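Local atomic coordinates of myosin-2 (Saccharomyces cerevisiae, PDB entry 6IXO), a protein that carries organelles and other cargo along actin cables as a class V myosin motor, gripping cargo receptors through the globular tail domain to which this chain belongs. Residues A[121-126]-A[139-144]; A[175-180]-A[200-205]; A[236-241]-A[283-288]. All coordinates share one frame; numbering follows the deposited sequence.

Contact 1: A[121-126]-A[139-144]; sequences SILTEE and EYVSLV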
loop_
_atom_site.group_PDB
_atom_site.type_symbol
_atom_site.label_atom_id
_atom_site.label_comp_id
_atom_site.label_asym_id
_atom_site.label_seq_id
_atom_site.Cartn_x
_atom_site.Cartn_y
_atom_site.Cartn_z
ATOM N N SER A 121 5.537 4.773 29.135
ATOM C CA SER A 121 5.071 5.523 30.291
ATOM C C SER A 121 4.970 4.644 31.539
ATOM O O SER A 121 5.242 5.095 32.668
ATOM C CB SER A 121 3.704 6.159 30.012
ATOM O OG SER A 121 3.195 6.733 31.219
ATOM N N ILE A 122 4.552 3.399 31.328
ATOM C CA ILE A 122 4.407 2.419 32.403
ATOM C C ILE A 122 5.769 2.038 32.982
ATOM O O ILE A 122 5.967 2.011 34.200
ATOM C CB ILE A 122 3.668 1.158 31.881
ATOM C CG1 ILE A 122 2.166 1.441 31.761
ATOM C CG2 ILE A 122 3.888 -0.029 32.795
ATOM C CD1 ILE A 122 1.428 0.480 30.807
ATOM N N LEU A 123 6.719 1.774 32.092
ATOM C CA LEU A 123 8.047 1.326 32.503
ATOM C C LEU A 123 8.858 2.441 33.154
ATOM O O LEU A 123 9.734 2.192 33.997
ATOM C CB LEU A 123 8.816 0.775 31.291
ATOM C CG LEU A 123 8.341 -0.557 30.710
ATOM C CD1 LEU A 123 9.099 -0.903 29.428
ATOM C CD2 LEU A 123 8.491 -1.668 31.744
ATOM N N THR A 124 8.565 3.673 32.748
ATOM C CA THR A 124 9.323 4.838 33.200
ATOM C C THR A 124 8.746 5.517 34.438
ATOM O O THR A 124 9.486 5.891 35.333
ATOM C CB THR A 124 9.426 5.884 32.081
ATOM O OG1 THR A 124 10.130 5.310 30.973
ATOM C CG2 THR A 124 10.188 7.103 32.551
ATOM N N GLU A 125 7.430 5.691 34.486
ATOM C CA GLU A 125 6.810 6.506 35.536
ATOM C C GLU A 125 6.151 5.654 36.618
ATOM O O GLU A 125 6.285 5.935 37.811
ATOM C CB GLU A 125 5.765 7.463 34.936
ATOM C CG GLU A 125 6.228 8.293 33.737
ATOM C CD GLU A 125 7.010 9.542 34.118
ATOM O OE1 GLU A 125 7.701 9.536 35.160
ATOM O OE2 GLU A 125 6.930 10.538 33.368
ATOM N N GLU A 126 5.445 4.612 36.193
ATOM C CA GLU A 126 4.632 3.798 37.093
ATOM C C GLU A 126 5.433 2.666 37.732
ATOM O O GLU A 126 6.610 2.829 38.058
ATOM C CB GLU A 126 3.428 3.232 36.333
ATOM C CG GLU A 126 2.959 4.157 35.222
ATOM C CD GLU A 126 1.476 4.074 34.940
ATOM O OE1 GLU A 126 0.821 3.099 35.375
ATOM O OE2 GLU A 126 0.968 5.000 34.265
ATOM N N GLU A 139 1.987 -8.512 35.688
ATOM C CA GLU A 139 1.019 -9.048 34.747
ATOM C C GLU A 139 0.552 -7.936 33.813
ATOM O O GLU A 139 0.258 -8.163 32.635
ATOM C CB GLU A 139 -0.165 -9.665 35.493
ATOM N N TYR A 140 0.484 -6.724 34.355
ATOM C CA TYR A 140 0.080 -5.569 33.570
ATOM C C TYR A 140 1.103 -5.208 32.487
ATOM O O TYR A 140 0.752 -4.999 31.317
ATOM C CB TYR A 140 -0.146 -4.374 34.486
ATOM C CG TYR A 140 -0.642 -3.173 33.751
ATOM C CD1 TYR A 140 -1.669 -3.284 32.825
ATOM C CD2 TYR A 140 -0.093 -1.926 33.975
ATOM C CE1 TYR A 140 -2.133 -2.178 32.140
ATOM C CE2 TYR A 140 -0.553 -0.817 33.308
ATOM C CZ TYR A 140 -1.569 -0.947 32.388
ATOM O OH TYR A 140 -2.027 0.157 31.714
ATOM N N VAL A 141 2.366 -5.103 32.887
ATOM C CA VAL A 141 3.431 -4.801 31.935
ATOM C C VAL A 141 3.439 -5.859 30.842
ATOM O O VAL A 141 3.646 -5.563 29.648
ATOM C CB VAL A 141 4.802 -4.747 32.643
ATOM C CG1 VAL A 141 5.943 -4.530 31.623
ATOM C CG2 VAL A 141 4.798 -3.636 33.623
ATOM N N SER A 142 3.190 -7.096 31.255
ATOM C CA SER A 142 3.200 -8.246 30.358
ATOM C C SER A 142 2.051 -8.163 29.348
ATOM O O SER A 142 2.217 -8.453 28.163
ATOM C CB SER A 142 3.131 -9.536 31.187
ATOM O OG SER A 142 3.235 -10.665 30.337
ATOM N N LEU A 143 0.889 -7.730 29.826
ATOM C CA LEU A 143 -0.269 -7.500 28.967
ATOM C C LEU A 143 -0.029 -6.415 27.917
ATOM O O LEU A 143 -0.370 -6.579 26.744
ATOM C CB LEU A 143 -1.480 -7.115 29.833
ATOM C CG LEU A 143 -2.688 -6.440 29.164
ATOM C CD1 LEU A 143 -3.536 -7.435 28.409
ATOM C CD2 LEU A 143 -3.540 -5.704 30.190
ATOM N N VAL A 144 0.531 -5.291 28.341
ATOM C CA VAL A 144 0.720 -4.184 27.415
ATOM C C VAL A 144 1.814 -4.553 26.417
ATOM O O VAL A 144 1.758 -4.177 25.243
ATOM C CB VAL A 144 1.084 -2.874 28.160
ATOM C CG1 VAL A 144 1.323 -1.721 27.165
ATOM C CG2 VAL A 144 -0.024 -2.520 29.127
#
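I122 reaches from the end of helix 97-124 to Y140, V141 and V144 on helix 134-180. From its CB the side chain splits into two branches. The short branch, CG2, lies anti to the backbone N and slides past V141, with I122 CG2 3.8 Å from V141 CG2. The long branch starts at CG1, which lies 3.9 Å from Y140 CE2. Its tip then presses on the tyrosine ring from an oblique direction, I122 CD1 being 3.4 Å from Y140 CE2. The same methyl also meets V144, at 3.7 Å between I122 CD1 and V144 CG2. One methyl therefore touches both the ring and a valine branch.

L123 adds a lesser contact. Its CD2 meets V141 CG1 at 3.8 Å, and the two side chains cross at about a right angle. Around the pair, W66 packs edge-to-face with the Y140 ring. L119 and V115, about one and two turns before I122 on helix 97-124, also touch V144.

These contacts are apolar. The two helices, successive in the chain, are held here by aliphatic branches packed on one another and on one ring, a contact that depends on shape and burial and not on bond direction.

Contact 2: A[175-180]-A[200-205]; sequences INAVVI and YTMDDI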
loop_
_atom_site.group_PDB
_atom_site.type_symbol
_atom_site.label_atom_id
_atom_site.label_comp_id
_atom_site.label_asym_id
_atom_site.label_seq_id
_atom_site.Cartn_x
_atom_site.Cartn_y
_atom_site.Cartn_z
ATOM N N ILE A 175 -2.321 -4.302 -17.335
ATOM C CA ILE A 175 -1.931 -5.023 -18.531
ATOM C C ILE A 175 -2.632 -4.471 -19.761
ATOM O O ILE A 175 -2.012 -4.219 -20.804
ATOM C CB ILE A 175 -2.228 -6.552 -18.359
ATOM C CG1 ILE A 175 -1.194 -7.150 -17.395
ATOM C CG2 ILE A 175 -2.187 -7.239 -19.709
ATOM C CD1 ILE A 175 -1.504 -8.630 -16.999
ATOM N N ASN A 176 -3.933 -4.267 -19.655
ATOM C CA ASN A 176 -4.635 -3.714 -20.806
ATOM C C ASN A 176 -4.170 -2.258 -21.065
ATOM O O ASN A 176 -3.941 -1.856 -22.189
ATOM C CB ASN A 176 -6.147 -3.748 -20.600
ATOM C CG ASN A 176 -6.910 -3.440 -21.892
ATOM O OD1 ASN A 176 -7.444 -2.344 -22.084
ATOM N ND2 ASN A 176 -6.932 -4.406 -22.790
ATOM N N ALA A 177 -4.045 -1.482 -19.992
ATOM C CA ALA A 177 -3.689 -0.064 -20.139
ATOM C C ALA A 177 -2.290 0.132 -20.742
ATOM O O ALA A 177 -2.097 0.952 -21.643
ATOM C CB ALA A 177 -3.772 0.621 -18.770
ATOM N N VAL A 178 -1.305 -0.596 -20.228
ATOM C CA VAL A 178 0.082 -0.411 -20.670
ATOM C C VAL A 178 0.358 -1.115 -22.001
ATOM O O VAL A 178 0.918 -0.528 -22.911
ATOM C CB VAL A 178 1.061 -0.913 -19.594
ATOM C CG1 VAL A 178 2.502 -0.912 -20.079
ATOM C CG2 VAL A 178 0.923 -0.047 -18.288
ATOM N N VAL A 179 -0.052 -2.386 -22.090
ATOM C CA VAL A 179 0.366 -3.257 -23.198
ATOM C C VAL A 179 -0.564 -3.174 -24.397
ATOM O O VAL A 179 -0.129 -3.167 -25.540
ATOM C CB VAL A 179 0.476 -4.726 -22.696
ATOM C CG1 VAL A 179 0.864 -5.665 -23.826
ATOM C CG2 VAL A 179 1.540 -4.810 -21.588
ATOM N N ILE A 180 -1.854 -3.121 -24.139
ATOM C CA ILE A 180 -2.841 -3.281 -25.203
ATOM C C ILE A 180 -3.460 -1.953 -25.670
ATOM O O ILE A 180 -3.583 -1.735 -26.867
ATOM C CB ILE A 180 -4.010 -4.228 -24.747
ATOM C CG1 ILE A 180 -3.471 -5.605 -24.355
ATOM C CG2 ILE A 180 -5.082 -4.349 -25.860
ATOM C CD1 ILE A 180 -2.878 -6.393 -25.552
ATOM N N TYR A 200 -9.580 -0.548 -20.159
ATOM C CA TYR A 200 -8.734 0.244 -19.231
ATOM C C TYR A 200 -7.644 0.971 -20.025
ATOM O O TYR A 200 -7.044 0.408 -20.947
ATOM C CB TYR A 200 -8.101 -0.613 -18.147
ATOM C CG TYR A 200 -9.131 -1.272 -17.277
ATOM C CD1 TYR A 200 -9.889 -0.524 -16.396
ATOM C CD2 TYR A 200 -9.381 -2.639 -17.376
ATOM C CE1 TYR A 200 -10.855 -1.121 -15.604
ATOM C CE2 TYR A 200 -10.350 -3.238 -16.606
ATOM C CZ TYR A 200 -11.083 -2.476 -15.722
ATOM O OH TYR A 200 -12.045 -3.072 -14.946
ATOM N N THR A 201 -7.416 2.234 -19.685
ATOM C CA THR A 201 -6.403 3.056 -20.367
ATOM C C THR A 201 -5.414 3.590 -19.345
ATOM O O THR A 201 -5.655 3.488 -18.145
ATOM C CB THR A 201 -7.022 4.231 -21.099
ATOM O OG1 THR A 201 -7.606 5.111 -20.141
ATOM C CG2 THR A 201 -8.116 3.754 -22.085
ATOM N N MET A 202 -4.334 4.193 -19.821
ATOM C CA MET A 202 -3.359 4.819 -18.938
ATOM C C MET A 202 -3.999 5.833 -18.021
ATOM O O MET A 202 -3.531 6.030 -16.892
ATOM C CB MET A 202 -2.257 5.505 -19.741
ATOM C CG MET A 202 -1.299 4.566 -20.368
ATOM S SD MET A 202 -0.727 3.331 -19.197
ATOM C CE MET A 202 0.194 4.274 -17.950
ATOM N N ASP A 203 -5.054 6.504 -18.478
ATOM C CA ASP A 203 -5.750 7.406 -17.556
ATOM C C ASP A 203 -6.275 6.691 -16.321
ATOM O O ASP A 203 -6.326 7.267 -15.236
ATOM C CB ASP A 203 -6.907 8.102 -18.251
ATOM C CG ASP A 203 -6.438 9.265 -19.102
ATOM O OD1 ASP A 203 -5.389 9.875 -18.757
ATOM O OD2 ASP A 203 -7.118 9.556 -20.101
ATOM N N ASP A 204 -6.695 5.446 -16.481
ATOM C CA ASP A 204 -7.204 4.728 -15.335
ATOM C C ASP A 204 -6.067 4.401 -14.397
ATOM O O ASP A 204 -6.258 4.387 -13.178
ATOM C CB ASP A 204 -7.920 3.449 -15.732
ATOM C CG ASP A 204 -9.107 3.716 -16.622
ATOM O OD1 ASP A 204 -9.930 4.585 -16.276
ATOM O OD2 ASP A 204 -9.163 3.097 -17.704
ATOM N N ILE A 205 -4.901 4.111 -14.968
ATOM C CA ILE A 205 -3.734 3.783 -14.151
ATOM C C ILE A 205 -3.240 5.015 -13.394
ATOM O O ILE A 205 -2.882 4.949 -12.200
ATOM C CB ILE A 205 -2.584 3.225 -15.023
ATOM C CG1 ILE A 205 -3.050 1.943 -15.727
ATOM C CG2 ILE A 205 -1.366 2.919 -14.168
ATOM C CD1 ILE A 205 -3.592 0.839 -14.732
#
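Apolar contacts between A177 and I205 join the C-terminal end of helix 134-180 to the start of helix 202-218. A177 CB lies 3.4 Å from I205 CG1, closer than usual for two carbons. The same methyl is 3.4 Å from the backbone carbon T201 C. The small alanine lets the backbones come near, with A177 CA 4.1 Å from T201 CA. M202 closes one flank. Its chain is bent at chi2 and chi3 (-48° and -65°), which brings SD to 3.9 Å from V178 CG2, and the two side chains pass at a slant.

No clear hydrogen bond joins the two segments. A177 CA approaches Y200 O at 3.5 Å as a CA-H...O contact. N176 OD1 stands 3.0 Å from the same carbonyl, Y200 O; both are acceptors, so the pair is not a hydrogen bond.

Hydrogen bonds within 200-205 shape the helix start. T201 N donates to D204 OD2 at 2.8 Å, on the anti side of the carboxylate. T201 OG1 accepts a weak, bent bond from D203 N. Beyond the segments, D203 forms a salt bridge with R266 of helix 254-273, and V178 O accepts from N263 of that helix.

T201 and D204 thus form a capping box with T201 as N-cap, a classic helix start, here set against A177 in the all-helical globular tail.

Contact 3: A[236-241]-A[283-288]; sequences YVDAIC and LQHLIQ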
loop_
_atom_site.group_PDB
_atom_site.type_symbol
_atom_site.label_atom_id
_atom_site.label_comp_id
_atom_site.label_asym_id
_atom_site.label_seq_id
_atom_site.Cartn_x
_atom_site.Cartn_y
_atom_site.Cartn_z
ATOM N N TYR A 236 5.868 -4.158 -9.768
ATOM C CA TYR A 236 4.857 -5.156 -10.093
ATOM C C TYR A 236 4.315 -4.919 -11.517
ATOM O O TYR A 236 4.249 -5.831 -12.328
ATOM C CB TYR A 236 3.696 -5.102 -9.106
ATOM C CG TYR A 236 2.750 -6.295 -9.249
ATOM C CD1 TYR A 236 3.117 -7.555 -8.768
ATOM C CD2 TYR A 236 1.487 -6.143 -9.814
ATOM C CE1 TYR A 236 2.238 -8.677 -8.890
ATOM C CE2 TYR A 236 0.567 -7.243 -9.900
ATOM C CZ TYR A 236 0.976 -8.493 -9.473
ATOM O OH TYR A 236 0.096 -9.539 -9.544
ATOM N N VAL A 237 3.898 -3.695 -11.789
ATOM C CA VAL A 237 3.428 -3.350 -13.148
ATOM C C VAL A 237 4.502 -3.693 -14.196
ATOM O O VAL A 237 4.226 -4.268 -15.244
ATOM C CB VAL A 237 3.079 -1.853 -13.206
ATOM C CG1 VAL A 237 2.968 -1.363 -14.647
ATOM C CG2 VAL A 237 1.782 -1.584 -12.401
ATOM N N ASP A 238 5.734 -3.326 -13.900
ATOM C CA ASP A 238 6.852 -3.612 -14.788
ATOM C C ASP A 238 6.924 -5.107 -15.105
ATOM O O ASP A 238 7.018 -5.499 -16.267
ATOM C CB ASP A 238 8.143 -3.122 -14.131
ATOM C CG ASP A 238 9.333 -3.030 -15.104
ATOM O OD1 ASP A 238 9.192 -2.445 -16.187
ATOM O OD2 ASP A 238 10.400 -3.547 -14.771
ATOM N N ALA A 239 6.889 -5.949 -14.064
ATOM C CA ALA A 239 7.080 -7.403 -14.243
ATOM C C ALA A 239 5.942 -7.984 -15.053
ATOM O O ALA A 239 6.173 -8.659 -16.082
ATOM C CB ALA A 239 7.167 -8.155 -12.812
ATOM N N ILE A 240 4.703 -7.703 -14.629
ATOM C CA ILE A 240 3.569 -8.415 -15.236
ATOM C C ILE A 240 3.348 -7.903 -16.670
ATOM O O ILE A 240 2.967 -8.684 -17.548
ATOM C CB ILE A 240 2.238 -8.264 -14.431
ATOM C CG1 ILE A 240 1.755 -6.816 -14.426
ATOM C CG2 ILE A 240 2.387 -8.871 -12.999
ATOM C CD1 ILE A 240 0.354 -6.664 -13.745
ATOM N N CYS A 241 3.577 -6.601 -16.915
ATOM C CA CYS A 241 3.424 -6.112 -18.324
ATOM C C CYS A 241 4.548 -6.615 -19.235
ATOM O O CYS A 241 4.306 -6.977 -20.408
ATOM C CB CYS A 241 3.384 -4.577 -18.374
ATOM S SG CYS A 241 1.849 -3.977 -17.591
ATOM N N LEU A 283 10.692 0.903 -13.609
ATOM C CA LEU A 283 9.976 0.601 -14.869
ATOM C C LEU A 283 10.948 0.234 -15.966
ATOM O O LEU A 283 10.611 0.254 -17.166
ATOM C CB LEU A 283 9.113 1.801 -15.321
ATOM C CG LEU A 283 8.007 2.247 -14.349
ATOM C CD1 LEU A 283 7.510 3.661 -14.687
ATOM C CD2 LEU A 283 6.882 1.235 -14.400
ATOM N N GLN A 284 12.160 -0.087 -15.561
ATOM C CA GLN A 284 13.220 -0.201 -16.551
ATOM C C GLN A 284 12.965 -1.291 -17.590
ATOM O O GLN A 284 13.429 -1.177 -18.714
ATOM C CB GLN A 284 14.569 -0.455 -15.869
ATOM C CG GLN A 284 15.400 0.803 -15.569
ATOM C CD GLN A 284 15.389 1.855 -16.684
ATOM O OE1 GLN A 284 16.022 1.687 -17.731
ATOM N NE2 GLN A 284 14.674 2.949 -16.451
ATOM N N HIS A 285 12.269 -2.366 -17.242
ATOM C CA HIS A 285 12.107 -3.402 -18.257
ATOM C C HIS A 285 11.176 -2.948 -19.328
ATOM O O HIS A 285 11.380 -3.289 -20.497
ATOM C CB HIS A 285 11.597 -4.721 -17.651
ATOM C CG HIS A 285 12.519 -5.281 -16.613
ATOM N ND1 HIS A 285 12.326 -5.088 -15.255
ATOM C CD2 HIS A 285 13.668 -5.988 -16.733
ATOM C CE1 HIS A 285 13.299 -5.675 -14.582
ATOM N NE2 HIS A 285 14.128 -6.234 -15.452
ATOM N N LEU A 286 10.114 -2.253 -18.935
ATOM C CA LEU A 286 9.188 -1.660 -19.931
ATOM C C LEU A 286 9.871 -0.549 -20.726
ATOM O O LEU A 286 9.762 -0.455 -21.975
ATOM C CB LEU A 286 7.946 -1.086 -19.238
ATOM C CG LEU A 286 7.053 -2.155 -18.632
ATOM C CD1 LEU A 286 5.918 -1.468 -17.894
ATOM C CD2 LEU A 286 6.501 -3.026 -19.813
ATOM N N ILE A 287 10.597 0.307 -20.021
ATOM C CA ILE A 287 11.264 1.416 -20.740
ATOM C C ILE A 287 12.261 0.829 -21.782
ATOM O O ILE A 287 12.327 1.246 -22.963
ATOM C CB ILE A 287 11.984 2.356 -19.743
ATOM C CG1 ILE A 287 10.937 3.137 -18.927
ATOM C CG2 ILE A 287 13.046 3.288 -20.461
ATOM C CD1 ILE A 287 11.534 3.894 -17.679
ATOM N N GLN A 288 13.049 -0.141 -21.346
ATOM C CA GLN A 288 14.082 -0.674 -22.241
ATOM C C GLN A 288 13.445 -1.486 -23.381
ATOM O O GLN A 288 13.979 -1.552 -24.475
ATOM C CB GLN A 288 15.072 -1.518 -21.443
ATOM C CG GLN A 288 16.061 -0.660 -20.625
ATOM C CD GLN A 288 16.886 -1.489 -19.646
ATOM O OE1 GLN A 288 17.197 -2.649 -19.916
ATOM N NE2 GLN A 288 17.230 -0.893 -18.485
#
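D238 and H285 meet at the polar centre of this contact, where the carboxylate receives the first turn of helix 284-294. H285 ND1 donates to D238 OD2 in a very short hydrogen bond of 2.5 Å, nearly along the oxygen's own C-O bond direction. The oxygen lies at the edge of the imidazole and close to its plane, while the ring and carboxylate planes are 30° apart. L286 N donates to the syn lone pair of D238 OD1 at 2.9 Å, in a fairly straight bond. H285 N adds a weak bond to OD2. With chi1 at -165°, D238 points its carboxylate away from its own N and across to the incoming helix. Two clear donors and one weak one hold this buried acid. They and the helix N terminus would probably favour its charged form.

L286 packs closely beside the carboxylate, with its CG 3.3 Å from D238 OD1. Farther along, the fit is looser: L286 CD2 is 3.8 Å from C241 CB, and V237 CG1 is 4.4 Å from L286 CD1. H285 is the partly exposed member of the contact, and I370 from a loop packs against its side chain.

The axes of the short segments 236-241 and 284-288 come within 8.6 Å, their N-to-C directions 51° apart. Helix 254-273 flanks L286 through V264. V178 and V179 of helix 134-180 touch C241, so helix 223-247 packs against both helix 134-180 and helix 284-294.

How the contacts relate
Helix 97-124 runs into contact 1, which closes the short connection to helix 134-180. That long helix then carries the chain to contact 2, whose centre is about 52 Å from that of contact 1, on the opposite side of the chain's centre. There 200-205 returns to 175-180 after a linker that has no helix where it is modelled. Helix 202-218 leads on to helix 223-247, and contact 3 closes a larger, mostly helical excursion from 236-241 to 283-288. The three closures follow in series; none nests or crosses. Contacts 2 and 3 touch where V178 CB meets C241 SG at 3.7 Å. Helix 134-180 thus links the remote contact 1 to this joined pair.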